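Local coordinates for protein ecto-NAD+ glycohydrolase (CD38 molecule) (Bos taurus, PDB 3GC6) that belongs to the ADP-ribosyl cyclase family of ecto-enzymes, as a glycosylated and disulfide-rich protein with a mainly helical region beside a parallel sheet, at residues K62-Y68 / T143-F149; C81-F86 / F157-N163. The protein carries 1 engineered substitution. One frame throughout, in Å; residues are numbered along the deposited sequence.

Contact 1: residues K62-Y68 / T143-F149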
loop_
_atom_site.group_PDB
_atom_site.type_symbol
_atom_site.label_atom_id
_atom_site.label_comp_id
_atom_site.label_asym_id
_atom_site.label_seq_id
_atom_site.Cartn_x
_atom_site.Cartn_y
_atom_site.Cartn_z
ATOM N N LYS A 62 22.861 3.358 24.053
ATOM C CA LYS A 62 21.884 4.091 24.841
ATOM C C LYS A 62 20.498 4.066 24.238
ATOM O O LYS A 62 19.725 5.003 24.422
ATOM C CB LYS A 62 22.320 5.526 25.069
ATOM C CG LYS A 62 23.448 5.644 26.039
ATOM C CD LYS A 62 23.658 7.124 26.402
ATOM C CE LYS A 62 24.837 7.312 27.346
ATOM N NZ LYS A 62 24.655 6.505 28.573
ATOM N N ALA A 63 20.159 2.995 23.526
ATOM C CA ALA A 63 18.818 2.898 22.968
ATOM C C ALA A 63 17.781 2.871 24.081
ATOM O O ALA A 63 17.974 2.212 25.106
ATOM C CB ALA A 63 18.665 1.636 22.105
ATOM N N THR A 64 16.683 3.582 23.868
ATOM C CA THR A 64 15.517 3.457 24.757
ATOM C C THR A 64 14.246 3.087 23.966
ATOM O O THR A 64 14.166 3.310 22.768
ATOM C CB THR A 64 15.248 4.776 25.509
ATOM O OG1 THR A 64 14.901 5.767 24.538
ATOM C CG2 THR A 64 16.494 5.242 26.306
ATOM N N LYS A 65 13.252 2.504 24.648
ATOM C CA LYS A 65 11.973 2.200 24.008
ATOM C C LYS A 65 11.381 3.428 23.311
ATOM O O LYS A 65 10.839 3.325 22.202
ATOM C CB LYS A 65 10.998 1.672 25.076
ATOM C CG LYS A 65 11.495 0.363 25.668
ATOM C CD LYS A 65 10.382 -0.395 26.342
ATOM C CE LYS A 65 9.985 0.254 27.627
ATOM N NZ LYS A 65 9.381 -0.758 28.569
ATOM N N GLU A 66 11.524 4.584 23.959
ATOM C CA GLU A 66 10.925 5.827 23.459
ATOM C C GLU A 66 11.518 6.241 22.101
ATOM O O GLU A 66 10.863 6.919 21.312
ATOM C CB GLU A 66 11.090 6.966 24.481
ATOM C CG GLU A 66 10.349 6.749 25.817
ATOM C CD GLU A 66 10.934 5.649 26.697
ATOM O OE1 GLU A 66 12.182 5.497 26.769
ATOM O OE2 GLU A 66 10.123 4.924 27.331
ATOM N N ASP A 67 12.769 5.859 21.834
ATOM C CA ASP A 67 13.360 6.128 20.520
ATOM C C ASP A 67 12.525 5.545 19.359
ATOM O O ASP A 67 12.613 6.007 18.219
ATOM C CB ASP A 67 14.788 5.583 20.433
ATOM C CG ASP A 67 15.773 6.377 21.300
ATOM O OD1 ASP A 67 15.527 7.574 21.526
ATOM O OD2 ASP A 67 16.774 5.790 21.727
ATOM N N TYR A 68 11.726 4.512 19.652
ATOM C CA TYR A 68 10.964 3.832 18.593
ATOM C C TYR A 68 9.473 4.216 18.593
ATOM O O TYR A 68 8.690 3.725 17.764
ATOM C CB TYR A 68 11.108 2.323 18.748
ATOM C CG TYR A 68 12.440 1.779 18.274
ATOM C CD1 TYR A 68 12.781 1.808 16.906
ATOM C CD2 TYR A 68 13.358 1.220 19.183
ATOM C CE1 TYR A 68 13.994 1.291 16.450
ATOM C CE2 TYR A 68 14.583 0.700 18.723
ATOM C CZ TYR A 68 14.889 0.732 17.371
ATOM O OH TYR A 68 16.075 0.190 16.920
ATOM N N THR A 143 21.134 -2.385 26.091
ATOM C CA THR A 143 20.401 -1.224 25.626
ATOM C C THR A 143 20.924 -0.798 24.252
ATOM O O THR A 143 21.296 0.370 24.045
ATOM C CB THR A 143 20.524 -0.039 26.630
ATOM O OG1 THR A 143 21.893 0.155 26.961
ATOM C CG2 THR A 143 19.733 -0.362 27.920
ATOM N N ASN A 144 20.917 -1.748 23.326
ATOM C CA ASN A 144 21.314 -1.475 21.931
ATOM C C ASN A 144 20.062 -1.430 21.055
ATOM O O ASN A 144 19.005 -1.952 21.457
ATOM C CB ASN A 144 22.288 -2.542 21.454
ATOM C CG ASN A 144 21.655 -3.914 21.375
ATOM O OD1 ASN A 144 21.815 -4.749 22.289
ATOM N ND2 ASN A 144 20.900 -4.138 20.340
ATOM N N TYR A 145 20.159 -0.767 19.895
ATOM C CA TYR A 145 18.980 -0.504 19.082
ATOM C C TYR A 145 18.281 -1.772 18.537
ATOM O O TYR A 145 17.040 -1.789 18.380
ATOM C CB TYR A 145 19.311 0.524 17.964
ATOM C CG TYR A 145 19.308 1.911 18.559
ATOM C CD1 TYR A 145 20.481 2.517 19.014
ATOM C CD2 TYR A 145 18.103 2.570 18.775
ATOM C CE1 TYR A 145 20.435 3.792 19.626
ATOM C CE2 TYR A 145 18.033 3.824 19.374
ATOM C CZ TYR A 145 19.206 4.439 19.792
ATOM O OH TYR A 145 19.105 5.661 20.413
ATOM N N LEU A 146 19.047 -2.826 18.261
ATOM C CA LEU A 146 18.424 -4.058 17.742
ATOM C C LEU A 146 17.604 -4.743 18.840
ATOM O O LEU A 146 16.422 -5.038 18.671
ATOM C CB LEU A 146 19.496 -4.979 17.138
ATOM C CG LEU A 146 19.057 -6.390 16.748
ATOM C CD1 LEU A 146 17.940 -6.316 15.769
ATOM C CD2 LEU A 146 20.269 -7.169 16.163
ATOM N N SER A 147 18.222 -4.955 20.000
ATOM C CA SER A 147 17.541 -5.599 21.125
ATOM C C SER A 147 16.340 -4.787 21.610
ATOM O O SER A 147 15.243 -5.342 21.846
ATOM C CB SER A 147 18.544 -5.795 22.287
ATOM O OG SER A 147 19.589 -6.664 21.889
ATOM N N VAL A 148 16.531 -3.468 21.753
ATOM C CA VAL A 148 15.455 -2.610 22.227
ATOM C C VAL A 148 14.268 -2.582 21.243
ATOM O O VAL A 148 13.097 -2.587 21.647
ATOM C CB VAL A 148 15.978 -1.213 22.604
ATOM C CG1 VAL A 148 14.820 -0.278 22.861
ATOM C CG2 VAL A 148 16.873 -1.362 23.832
ATOM N N PHE A 149 14.547 -2.604 19.943
ATOM C CA PHE A 149 13.471 -2.669 18.944
ATOM C C PHE A 149 12.585 -3.891 19.224
ATOM O O PHE A 149 11.347 -3.795 19.297
ATOM C CB PHE A 149 14.062 -2.804 17.540
ATOM C CG PHE A 149 13.038 -3.113 16.496
ATOM C CD1 PHE A 149 12.270 -2.092 15.916
ATOM C CD2 PHE A 149 12.825 -4.423 16.103
ATOM C CE1 PHE A 149 11.284 -2.405 14.906
ATOM C CE2 PHE A 149 11.857 -4.733 15.124
ATOM C CZ PHE A 149 11.108 -3.722 14.534
#
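Where helix 145-159 starts, its first turn meets the 3-10 turn of residues 65-68 through two tyrosine hydroxyls, each reaching from one segment to the other. Tyr-145 OH donates to Asp-67 OD2 over 2.7 Å, from above the carboxylate plane, and Thr-64 N meets the same oxygen from the opposite face, 3.1 Å from OD2. A weak return bond from Asp-67 N to Thr-64 OG1 makes a reciprocal pair resembling a capping box; the carboxylate that Tyr-145 binds is thus already tied to the backbone of the 64-67 turn. In the other direction, Tyr-68 OH lies 2.6 Å from Tyr-145 O and donates to it from one side of the carbonyl plane, while the helical bond from Phe-149 N uses the other.

Placing CG anti to the carbonyl carbon (chi1 -79°) brings the Tyr-145 ring forward onto the loop. Ala-63 CB sits 3.4 Å from the centroid of that ring and only 5° off its normal, a CH-pi contact over the face. Beside it, Ala-63 N donates a bent bond to Thr-143 O at 2.9 Å. Val-148 CG1 packs 3.6 Å from Thr-64 C. Phe-149 turns its edge to a face of Tyr-68, in a T-shaped pair with planes at 72° and centroids 5.5 Å apart.

Trp-120 bonds to Tyr-68 OH through NE1 and pairs edge-to-face with Phe-149. Helix 44-55 supplies Phe-51 to Phe-149, Ala-54 to Tyr-68 and Phe-55 to Tyr-145, while Lys-65 reaches along helix 145-159 to a salt bridge with Glu-155.

Contact 2: residues C81-F86 / F157-N163; sequences CGQQVF and FAESACN
Cys-81 and Cys-162 are joined by a disulfide, SG to SG 2.0 Å, with chi3 at 101°. The two cysteines reach it differently: Cys-81 SG stands beside its own backbone N, whereas Cys-162 SG is anti to its backbone N (chi1 156°). Next to the bridge, Gly-82 N donates to Cys-162 O at 3.2 Å. Gly-82 has a positive phi, which brings the position of a CB against the carbonyl oxygen of Cys-81, and it has none.

Gln-84 carries most of the polar contact. With CG opposite the backbone N (chi1 -167°) and the chain extended beyond it, the amide reaches the last turn of helix 145-159. NE2 donates to Phe-157 O over 2.8 Å; the oxygen lies in the amide plane, but the donor stands well above the carbonyl plane. The same NE2 rests 3.1 Å above the centre of the Phe-157 ring, the amide inclined to it, so one residue offers both its carbonyl and its ring face. At the other end of the amide, water 2, 2.7 Å from Gln-84 OE1, accepts from Cys-162 N, while water 3, 2.8 Å from Gln-84 OE1, donates to it and continues to Ser-160 OG. The bonds at NE2 and from water 3 probably hold the amide's rotation.

Phe-157 CE2 lies over the rim of one Phe-86 face, in an oblique ring pair; Phe-86 CE1 comes 3.6 Å from Phe-157 CD2.

Disulfide and Gln-84 together join the lead-in to strand 85-88 to the turn between helix 145-159 and strand 164-170, its parallel neighbour, which Phe-86 bonds at Arg-166 and Val-168. Phe-86 also packs on Phe-183 of helix 182-187, and Arg-192 binds the carbonyls of Ser-160 and Ala-161.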
loop_
_atom_site.group_PDB
_atom_site.type_symbol
_atom_site.label_atom_id
_atom_site.label_comp_id
_atom_site.label_asym_id
_atom_site.label_seq_id
_atom_site.Cartn_x
_atom_site.Cartn_y
_atom_site.Cartn_z
ATOM N N CYS A 81 -8.179 -9.804 16.392
ATOM C CA CYS A 81 -8.561 -10.700 17.468
ATOM C C CYS A 81 -8.595 -12.140 17.021
ATOM O O CYS A 81 -9.161 -12.458 15.982
ATOM C CB CYS A 81 -9.939 -10.294 17.981
ATOM S SG CYS A 81 -9.938 -8.642 18.685
ATOM N N GLY A 82 -7.987 -13.016 17.817
ATOM C CA GLY A 82 -8.047 -14.441 17.543
ATOM C C GLY A 82 -7.010 -14.945 16.547
ATOM O O GLY A 82 -6.924 -16.155 16.294
ATOM N N GLN A 83 -6.213 -14.046 15.979
ATOM C CA GLN A 83 -5.255 -14.467 14.936
ATOM C C GLN A 83 -3.783 -14.416 15.394
ATOM O O GLN A 83 -2.876 -14.649 14.580
ATOM C CB GLN A 83 -5.419 -13.594 13.678
ATOM C CG GLN A 83 -6.789 -13.822 13.033
ATOM C CD GLN A 83 -7.054 -12.851 11.878
ATOM O OE1 GLN A 83 -6.125 -12.382 11.230
ATOM N NE2 GLN A 83 -8.324 -12.505 11.669
ATOM N N GLN A 84 -3.544 -14.115 16.675
ATOM C CA GLN A 84 -2.183 -13.829 17.104
ATOM C C GLN A 84 -1.465 -15.063 17.652
ATOM O O GLN A 84 -2.049 -15.827 18.457
ATOM C CB GLN A 84 -2.218 -12.751 18.198
ATOM C CG GLN A 84 -0.880 -12.120 18.536
ATOM C CD GLN A 84 -1.069 -10.760 19.200
ATOM O OE1 GLN A 84 -2.128 -10.132 19.077
ATOM N NE2 GLN A 84 -0.047 -10.309 19.903
ATOM N N VAL A 85 -0.204 -15.236 17.219
ATOM C CA VAL A 85 0.645 -16.337 17.658
ATOM C C VAL A 85 1.913 -15.812 18.331
ATOM O O VAL A 85 2.576 -14.894 17.793
ATOM C CB VAL A 85 1.075 -17.164 16.446
ATOM C CG1 VAL A 85 2.099 -18.226 16.863
ATOM C CG2 VAL A 85 -0.182 -17.854 15.846
ATOM N N PHE A 86 2.240 -16.379 19.494
ATOM C CA PHE A 86 3.505 -16.142 20.195
ATOM C C PHE A 86 4.314 -17.418 20.089
ATOM O O PHE A 86 3.766 -18.499 19.824
ATOM C CB PHE A 86 3.235 -15.874 21.676
ATOM C CG PHE A 86 2.497 -14.605 21.919
ATOM C CD1 PHE A 86 3.197 -13.437 22.268
ATOM C CD2 PHE A 86 1.106 -14.557 21.782
ATOM C CE1 PHE A 86 2.483 -12.223 22.492
ATOM C CE2 PHE A 86 0.403 -13.372 21.989
ATOM C CZ PHE A 86 1.090 -12.203 22.352
ATOM N N PHE A 157 2.945 -5.595 20.903
ATOM C CA PHE A 157 2.267 -6.773 20.324
ATOM C C PHE A 157 1.483 -7.493 21.442
ATOM O O PHE A 157 0.308 -7.830 21.262
ATOM C CB PHE A 157 3.385 -7.655 19.755
ATOM C CG PHE A 157 2.941 -8.954 19.097
ATOM C CD1 PHE A 157 2.320 -8.952 17.843
ATOM C CD2 PHE A 157 3.319 -10.180 19.652
ATOM C CE1 PHE A 157 1.998 -10.176 17.199
ATOM C CE2 PHE A 157 2.996 -11.396 19.018
ATOM C CZ PHE A 157 2.332 -11.389 17.803
ATOM N N ALA A 158 2.091 -7.651 22.621
ATOM C CA ALA A 158 1.427 -8.364 23.723
ATOM C C ALA A 158 0.287 -7.521 24.297
ATOM O O ALA A 158 -0.799 -8.051 24.606
ATOM C CB ALA A 158 2.435 -8.724 24.824
ATOM N N GLU A 159 0.534 -6.223 24.446
ATOM C CA GLU A 159 -0.475 -5.343 25.029
ATOM C C GLU A 159 -1.742 -5.232 24.190
ATOM O O GLU A 159 -2.829 -4.961 24.735
ATOM C CB GLU A 159 0.084 -3.953 25.267
ATOM C CG GLU A 159 1.088 -3.902 26.365
ATOM C CD GLU A 159 1.900 -2.581 26.371
ATOM O OE1 GLU A 159 1.683 -1.719 25.492
ATOM O OE2 GLU A 159 2.767 -2.445 27.256
ATOM N N SER A 160 -1.617 -5.398 22.884
ATOM C CA SER A 160 -2.775 -5.205 22.009
ATOM C C SER A 160 -3.512 -6.512 21.686
ATOM O O SER A 160 -4.538 -6.477 21.004
ATOM C CB SER A 160 -2.321 -4.530 20.700
ATOM O OG SER A 160 -1.403 -5.349 20.037
ATOM N N ALA A 161 -3.020 -7.643 22.180
ATOM C CA ALA A 161 -3.647 -8.949 21.910
ATOM C C ALA A 161 -5.105 -8.972 22.333
ATOM O O ALA A 161 -5.490 -8.331 23.329
ATOM C CB ALA A 161 -2.920 -10.056 22.655
ATOM N N CYS A 162 -5.915 -9.716 21.581
ATOM C CA CYS A 162 -7.337 -9.743 21.870
ATOM C C CYS A 162 -7.904 -11.137 21.685
ATOM O O CYS A 162 -7.474 -11.884 20.778
ATOM C CB CYS A 162 -8.051 -8.757 20.953
ATOM S SG CYS A 162 -9.810 -9.055 20.641
ATOM N N ASN A 163 -8.861 -11.480 22.542
ATOM C CA ASN A 163 -9.514 -12.787 22.525
ATOM C C ASN A 163 -8.537 -13.958 22.658
ATOM O O ASN A 163 -7.701 -13.935 23.571
ATOM C CB ASN A 163 -10.441 -12.895 21.314
ATOM C CG ASN A 163 -11.574 -11.865 21.382
ATOM O OD1 ASN A 163 -11.912 -11.404 22.458
ATOM N ND2 ASN A 163 -12.152 -11.526 20.249
HETATM O O HOH W 1 -5.293 -13.367 18.864
HETATM O O HOH W 2 -4.844 -10.443 18.844
HETATM O O HOH W 3 -2.267 -7.360 18.564
#

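In the fold
Helix 145-159 runs between the two contacts: contact 1 uses its first turn and contact 2 its last, together with the turn that follows. Their centres are 23 Å apart and their nearest atoms about 7 Å, without touching. Along the chain the segments alternate, 62-68, 81-86, 143-149, 157-163, so the two connections interleave. Contact 1 lies in the helical part, near helix 44-55, close to the Cys-61 to Cys-141 disulfide. Contact 2 lies at strand 85-88, outermost within this chain in the four-stranded parallel sheet, and carries its own disulfide. One helix thus joins the helical region to the sheet, with a cystine just beyond each end.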